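Long-range contacts in fucolectin-related protein (Streptococcus pneumoniae, PDB 2WMF), which probably hydrolyses glycosidic bonds in host blood-group carbohydrate antigens, as the catalytic module of a family 98 glycoside hydrolase: residues 42-47 with 76-81; 55-60 with 301-306. All coordinates share one frame; numbering follows the deposited sequence.

Contact 1. Residues 42-47 with 76-81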
loop_
_atom_site.group_PDB
_atom_site.type_symbol
_atom_site.label_atom_id
_atom_site.label_comp_id
_atom_site.label_asym_id
_atom_site.label_seq_id
_atom_site.Cartn_x
_atom_site.Cartn_y
_atom_site.Cartn_z
ATOM N N SER A 42 -6.754 8.067 -5.917
ATOM C CA SER A 42 -6.998 9.137 -4.954
ATOM C C SER A 42 -8.498 9.368 -4.843
ATOM O O SER A 42 -9.168 9.578 -5.847
ATOM C CB SER A 42 -6.278 10.419 -5.346
ATOM O OG SER A 42 -4.904 10.194 -5.627
ATOM N N PRO A 43 -9.052 9.282 -3.612
ATOM C CA PRO A 43 -10.490 9.287 -3.444
ATOM C C PRO A 43 -11.175 10.615 -3.099
ATOM O O PRO A 43 -10.625 11.446 -2.338
ATOM C CB PRO A 43 -10.697 8.323 -2.276
ATOM C CG PRO A 43 -9.497 8.560 -1.436
ATOM C CD PRO A 43 -8.370 8.985 -2.331
ATOM N N LEU A 44 -12.365 10.780 -3.672
ATOM C CA LEU A 44 -13.348 11.820 -3.290
ATOM C C LEU A 44 -14.639 11.142 -2.749
ATOM O O LEU A 44 -15.001 10.015 -3.110
ATOM C CB LEU A 44 -13.699 12.671 -4.528
ATOM C CG LEU A 44 -12.567 13.552 -5.094
ATOM C CD1 LEU A 44 -12.978 14.129 -6.501
ATOM C CD2 LEU A 44 -12.052 14.695 -4.110
ATOM N N TYR A 45 -15.364 11.879 -1.909
ATOM C CA TYR A 45 -16.485 11.345 -1.122
ATOM C C TYR A 45 -17.714 12.243 -1.269
ATOM O O TYR A 45 -17.617 13.470 -1.149
ATOM C CB TYR A 45 -16.091 11.210 0.355
ATOM C CG TYR A 45 -14.968 10.227 0.510
ATOM C CD1 TYR A 45 -15.204 8.898 0.762
ATOM C CD2 TYR A 45 -13.657 10.638 0.352
ATOM C CE1 TYR A 45 -14.151 7.991 0.857
ATOM C CE2 TYR A 45 -12.594 9.741 0.436
ATOM C CZ TYR A 45 -12.857 8.408 0.687
ATOM O OH TYR A 45 -11.808 7.501 0.786
ATOM N N GLY A 46 -18.870 11.619 -1.509
ATOM C CA GLY A 46 -20.120 12.335 -1.640
ATOM C C GLY A 46 -20.566 13.023 -0.369
ATOM O O GLY A 46 -20.374 12.526 0.728
ATOM N N ASN A 47 -21.089 14.225 -0.532
ATOM C CA ASN A 47 -21.842 14.928 0.509
ATOM C C ASN A 47 -23.297 14.996 0.061
ATOM O O ASN A 47 -23.578 15.208 -1.112
ATOM C CB ASN A 47 -21.284 16.352 0.703
ATOM C CG ASN A 47 -21.735 17.002 2.035
ATOM O OD1 ASN A 47 -22.244 16.328 2.924
ATOM N ND2 ASN A 47 -21.523 18.298 2.170
ATOM N N ILE A 76 -9.106 8.860 -10.205
ATOM C CA ILE A 76 -9.872 9.339 -9.074
ATOM C C ILE A 76 -10.986 8.353 -8.709
ATOM O O ILE A 76 -11.792 7.920 -9.559
ATOM C CB ILE A 76 -10.489 10.732 -9.349
ATOM C CG1 ILE A 76 -9.390 11.742 -9.724
ATOM C CG2 ILE A 76 -11.305 11.204 -8.142
ATOM C CD1 ILE A 76 -8.282 11.921 -8.668
ATOM N N GLU A 77 -11.025 7.984 -7.434
ATOM C CA GLU A 77 -12.094 7.118 -6.899
ATOM C C GLU A 77 -13.246 8.026 -6.440
ATOM O O GLU A 77 -13.015 9.081 -5.849
ATOM C CB GLU A 77 -11.588 6.300 -5.691
ATOM C CG GLU A 77 -12.747 5.754 -4.824
ATOM C CD GLU A 77 -12.340 5.166 -3.497
ATOM O OE1 GLU A 77 -11.335 4.456 -3.437
ATOM O OE2 GLU A 77 -13.072 5.368 -2.475
ATOM N N LEU A 78 -14.463 7.639 -6.812
ATOM C CA LEU A 78 -15.662 8.354 -6.441
ATOM C C LEU A 78 -16.482 7.478 -5.529
ATOM O O LEU A 78 -17.041 6.508 -5.955
ATOM C CB LEU A 78 -16.479 8.744 -7.679
ATOM C CG LEU A 78 -15.827 9.806 -8.591
ATOM C CD1 LEU A 78 -16.604 9.841 -9.948
ATOM C CD2 LEU A 78 -15.817 11.205 -7.964
ATOM N N HIS A 79 -16.526 7.849 -4.247
ATOM C CA HIS A 79 -17.222 7.110 -3.210
ATOM C C HIS A 79 -18.471 7.915 -2.800
ATOM O O HIS A 79 -18.351 9.051 -2.365
ATOM C CB HIS A 79 -16.316 6.909 -1.966
ATOM C CG HIS A 79 -16.822 5.859 -1.014
ATOM N ND1 HIS A 79 -18.160 5.702 -0.695
ATOM C CD2 HIS A 79 -16.156 4.906 -0.319
ATOM C CE1 HIS A 79 -18.281 4.677 0.143
ATOM N NE2 HIS A 79 -17.083 4.169 0.372
ATOM N N PRO A 80 -19.662 7.326 -2.960
ATOM C CA PRO A 80 -20.864 8.120 -2.723
ATOM C C PRO A 80 -21.026 8.550 -1.266
ATOM O O PRO A 80 -21.664 9.570 -1.008
ATOM C CB PRO A 80 -22.005 7.192 -3.184
ATOM C CG PRO A 80 -21.438 5.786 -3.053
ATOM C CD PRO A 80 -19.971 5.939 -3.376
ATOM N N ALA A 81 -20.442 7.787 -0.337
ATOM C CA ALA A 81 -20.294 8.249 1.061
ATOM C C ALA A 81 -21.617 8.783 1.636
ATOM O O ALA A 81 -22.567 8.025 1.728
ATOM C CB ALA A 81 -19.162 9.286 1.169
HETATM O O HOH W 1 -12.260 4.963 -0.042
#

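Contact 2. Residues 55-60 with 301-306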
loop_
_atom_site.group_PDB
_atom_site.type_symbol
_atom_site.label_atom_id
_atom_site.label_comp_id
_atom_site.label_asym_id
_atom_site.label_seq_id
_atom_site.Cartn_x
_atom_site.Cartn_y
_atom_site.Cartn_z
ATOM N N TRP A 55 -15.120 17.182 2.659
ATOM C CA TRP A 55 -13.739 17.654 2.888
ATOM C C TRP A 55 -13.344 18.880 2.058
ATOM O O TRP A 55 -12.175 19.211 1.918
ATOM C CB TRP A 55 -12.739 16.477 2.715
ATOM C CG TRP A 55 -12.697 15.581 3.931
ATOM C CD1 TRP A 55 -12.631 15.993 5.230
ATOM C CD2 TRP A 55 -12.803 14.157 3.966
ATOM N NE1 TRP A 55 -12.622 14.909 6.068
ATOM C CE2 TRP A 55 -12.764 13.769 5.313
ATOM C CE3 TRP A 55 -12.915 13.164 2.984
ATOM C CZ2 TRP A 55 -12.787 12.444 5.695
ATOM C CZ3 TRP A 55 -12.989 11.840 3.381
ATOM C CH2 TRP A 55 -12.905 11.500 4.720
ATOM N N GLY A 56 -14.347 19.604 1.560
ATOM C CA GLY A 56 -14.092 20.841 0.842
ATOM C C GLY A 56 -13.441 20.685 -0.521
ATOM O O GLY A 56 -12.941 21.648 -1.083
ATOM N N ASN A 57 -13.447 19.466 -1.049
ATOM C CA ASN A 57 -12.747 19.185 -2.278
ATOM C C ASN A 57 -13.653 19.305 -3.502
ATOM O O ASN A 57 -14.888 19.290 -3.412
ATOM C CB ASN A 57 -12.136 17.769 -2.166
ATOM C CG ASN A 57 -11.009 17.689 -1.133
ATOM O OD1 ASN A 57 -10.353 18.691 -0.861
ATOM N ND2 ASN A 57 -10.741 16.486 -0.607
ATOM N N THR A 58 -13.000 19.416 -4.657
ATOM C CA THR A 58 -13.674 19.356 -5.967
ATOM C C THR A 58 -12.995 18.318 -6.876
ATOM O O THR A 58 -11.843 18.000 -6.677
ATOM C CB THR A 58 -13.657 20.739 -6.691
ATOM O OG1 THR A 58 -12.309 21.163 -7.027
ATOM C CG2 THR A 58 -14.344 21.771 -5.831
ATOM N N LEU A 59 -13.702 17.843 -7.908
ATOM C CA LEU A 59 -13.098 16.943 -8.890
ATOM C C LEU A 59 -11.948 17.617 -9.631
ATOM O O LEU A 59 -10.862 17.020 -9.803
ATOM C CB LEU A 59 -14.169 16.420 -9.851
ATOM C CG LEU A 59 -13.733 15.351 -10.838
ATOM C CD1 LEU A 59 -13.182 14.128 -10.128
ATOM C CD2 LEU A 59 -14.950 14.975 -11.699
ATOM N N LYS A 60 -12.170 18.863 -10.109
ATOM C CA LYS A 60 -11.127 19.600 -10.793
ATOM C C LYS A 60 -9.879 19.733 -9.893
ATOM O O LYS A 60 -8.752 19.515 -10.329
ATOM C CB LYS A 60 -11.661 20.981 -11.224
ATOM C CG LYS A 60 -10.666 21.823 -11.949
ATOM C CD LYS A 60 -11.412 22.980 -12.673
ATOM C CE LYS A 60 -10.460 23.813 -13.465
ATOM N NZ LYS A 60 -9.603 24.645 -12.575
ATOM N N THR A 301 -7.553 18.348 1.620
ATOM C CA THR A 301 -8.730 19.017 2.154
ATOM C C THR A 301 -8.744 20.424 1.553
ATOM O O THR A 301 -7.685 21.066 1.329
ATOM C CB THR A 301 -8.778 19.087 3.713
ATOM O OG1 THR A 301 -7.730 19.933 4.186
ATOM C CG2 THR A 301 -8.711 17.603 4.354
ATOM N N ASN A 302 -9.946 20.893 1.284
ATOM C CA ASN A 302 -10.165 22.231 0.686
ATOM C C ASN A 302 -9.306 22.446 -0.577
ATOM O O ASN A 302 -8.810 23.558 -0.862
ATOM C CB ASN A 302 -9.907 23.316 1.736
ATOM C CG ASN A 302 -10.904 23.262 2.856
ATOM O OD1 ASN A 302 -12.066 22.878 2.649
ATOM N ND2 ASN A 302 -10.456 23.596 4.067
ATOM N N ASP A 303 -9.173 21.359 -1.353
ATOM C CA ASP A 303 -8.352 21.313 -2.564
ATOM C C ASP A 303 -6.864 21.640 -2.370
ATOM O O ASP A 303 -6.138 21.913 -3.320
ATOM C CB ASP A 303 -8.984 22.214 -3.653
ATOM C CG ASP A 303 -10.151 21.550 -4.384
ATOM O OD1 ASP A 303 -10.341 20.324 -4.268
ATOM O OD2 ASP A 303 -10.884 22.262 -5.117
ATOM N N VAL A 304 -6.397 21.517 -1.121
ATOM C CA VAL A 304 -4.996 21.676 -0.774
ATOM C C VAL A 304 -4.382 20.305 -0.452
ATOM O O VAL A 304 -4.738 19.688 0.558
ATOM C CB VAL A 304 -4.820 22.569 0.459
ATOM C CG1 VAL A 304 -3.318 22.783 0.785
ATOM C CG2 VAL A 304 -5.544 23.926 0.213
ATOM N N PRO A 305 -3.536 19.787 -1.333
ATOM C CA PRO A 305 -2.927 18.468 -1.058
ATOM C C PRO A 305 -2.076 18.488 0.193
ATOM O O PRO A 305 -1.460 19.501 0.513
ATOM C CB PRO A 305 -2.082 18.193 -2.327
ATOM C CG PRO A 305 -2.685 19.056 -3.397
ATOM C CD PRO A 305 -3.167 20.299 -2.666
ATOM N N THR A 306 -2.089 17.384 0.923
ATOM C CA THR A 306 -1.394 17.287 2.196
ATOM C C THR A 306 0.052 16.852 2.021
ATOM O O THR A 306 0.423 16.250 0.974
ATOM C CB THR A 306 -2.099 16.257 3.105
ATOM O OG1 THR A 306 -1.957 14.955 2.506
ATOM C CG2 THR A 306 -3.573 16.596 3.382
HETATM O O HOH W 2 -12.710 23.548 -3.152
#

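Contact 1. Residues 42-47 with 76-81
The Tyr45 and His79 rings lie side by side, their planes roughly parallel (29° apart) but offset, with little face-to-face overlap and centroids 5.5 Å apart. The closest approach is at the root of the histidine, Tyr45 CD1 lying 3.6 Å from His79 CB, while the methyl of Ala81 sits at the tyrosine edge. His79 CG is anti to its backbone N (chi1 -165°), and ND1 accepts the Ala81 N-H, tilted 25° out of the imidazole plane. Water 1, in plane at the imidazole edge, joins Tyr45 OH to Glu77 OE2, to which it donates at 2.6 Å; OE1 is held by Asn291, and the carboxylate lies against Pro43 CB. On the other face of the sheet Leu44 CD1 reaches Ile76 CG2 at 3.7 Å, with Leu59 and Ala62 packed over both. Strands 39-45 and 74-79 pair in parallel within the first beta-alpha-beta unit of an eight-stranded (beta/alpha) barrel, helix 59-64 being the crossover. Four backbone bonds, Glu77 N to Ser42 O through Gly46 N to His79 O, join them. The chemistry is thus two-faced, mostly apolar toward the helices and more polar toward the barrel interior, where water and Asn291 probably help orient the carboxylate.

Contact 2. Residues 55-60 with 301-306
Asp303, at the third position of a type I' beta turn from Thr301 to Val304, grips Thr58 with both carboxylate oxygens; the hairpin lies against the loop leading into helix 59-64. Asp303 OD1 accepts Thr58 N at 2.8 Å and its OD2 accepts Thr58 OG1 at 2.6 Å, each met on the syn side and somewhat out of the carboxylate plane. Thr58 is the N-cap of that helix: with chi1 65° its OG1 stands between backbone N and carbonyl carbon, where it also caps the N-H of Gly61. One hydroxyl therefore serves the helix start and the aspartate together, and the helix end would probably favour the negative charge. Asn57 answers in the reverse sense. Its CG, anti to the carbonyl carbon (chi1 -68°), brings OD1 within 3.0 Å of Asp303 N, in the amide carbonyl plane, while ND2 turns to Met300 O. The two side chains run alongside each other with opposite headings, amide and carboxylate nearly parallel (4°). Asn302 lays OD1 against Gly56 CA, and its ND2 is held by Ser516 and Asn513. Trp55 O takes the N-H of Asn302 almost straight. Water 2 donates to Gly56 O at 2.8 Å and, weakly, to Asp303 OD2.

Contacts 1 and 2, their centres about 11 Å apart, share the first strand-to-helix connection of the barrel. Strand 39-45 of contact 1 runs on into the loop and helix start of contact 2, and helix 59-64 leads back to strand 74-79. Both flanks of Leu44 are used: CD1 lies 3.6 Å from Leu59 CD1, and CD2 lies 3.6 Å from Asn57 CB. On the other side of the strand the Tyr45 and Trp55 rings meet edge-to-face, CD2 of the tyrosine 3.3 Å from CZ3 of the tryptophan. The hairpin of residues 300-305, which follows the last barrel strand, 289-293, thus ties the barrel's end to its beginning, while Asn291 of that strand holds Glu77 in contact 1.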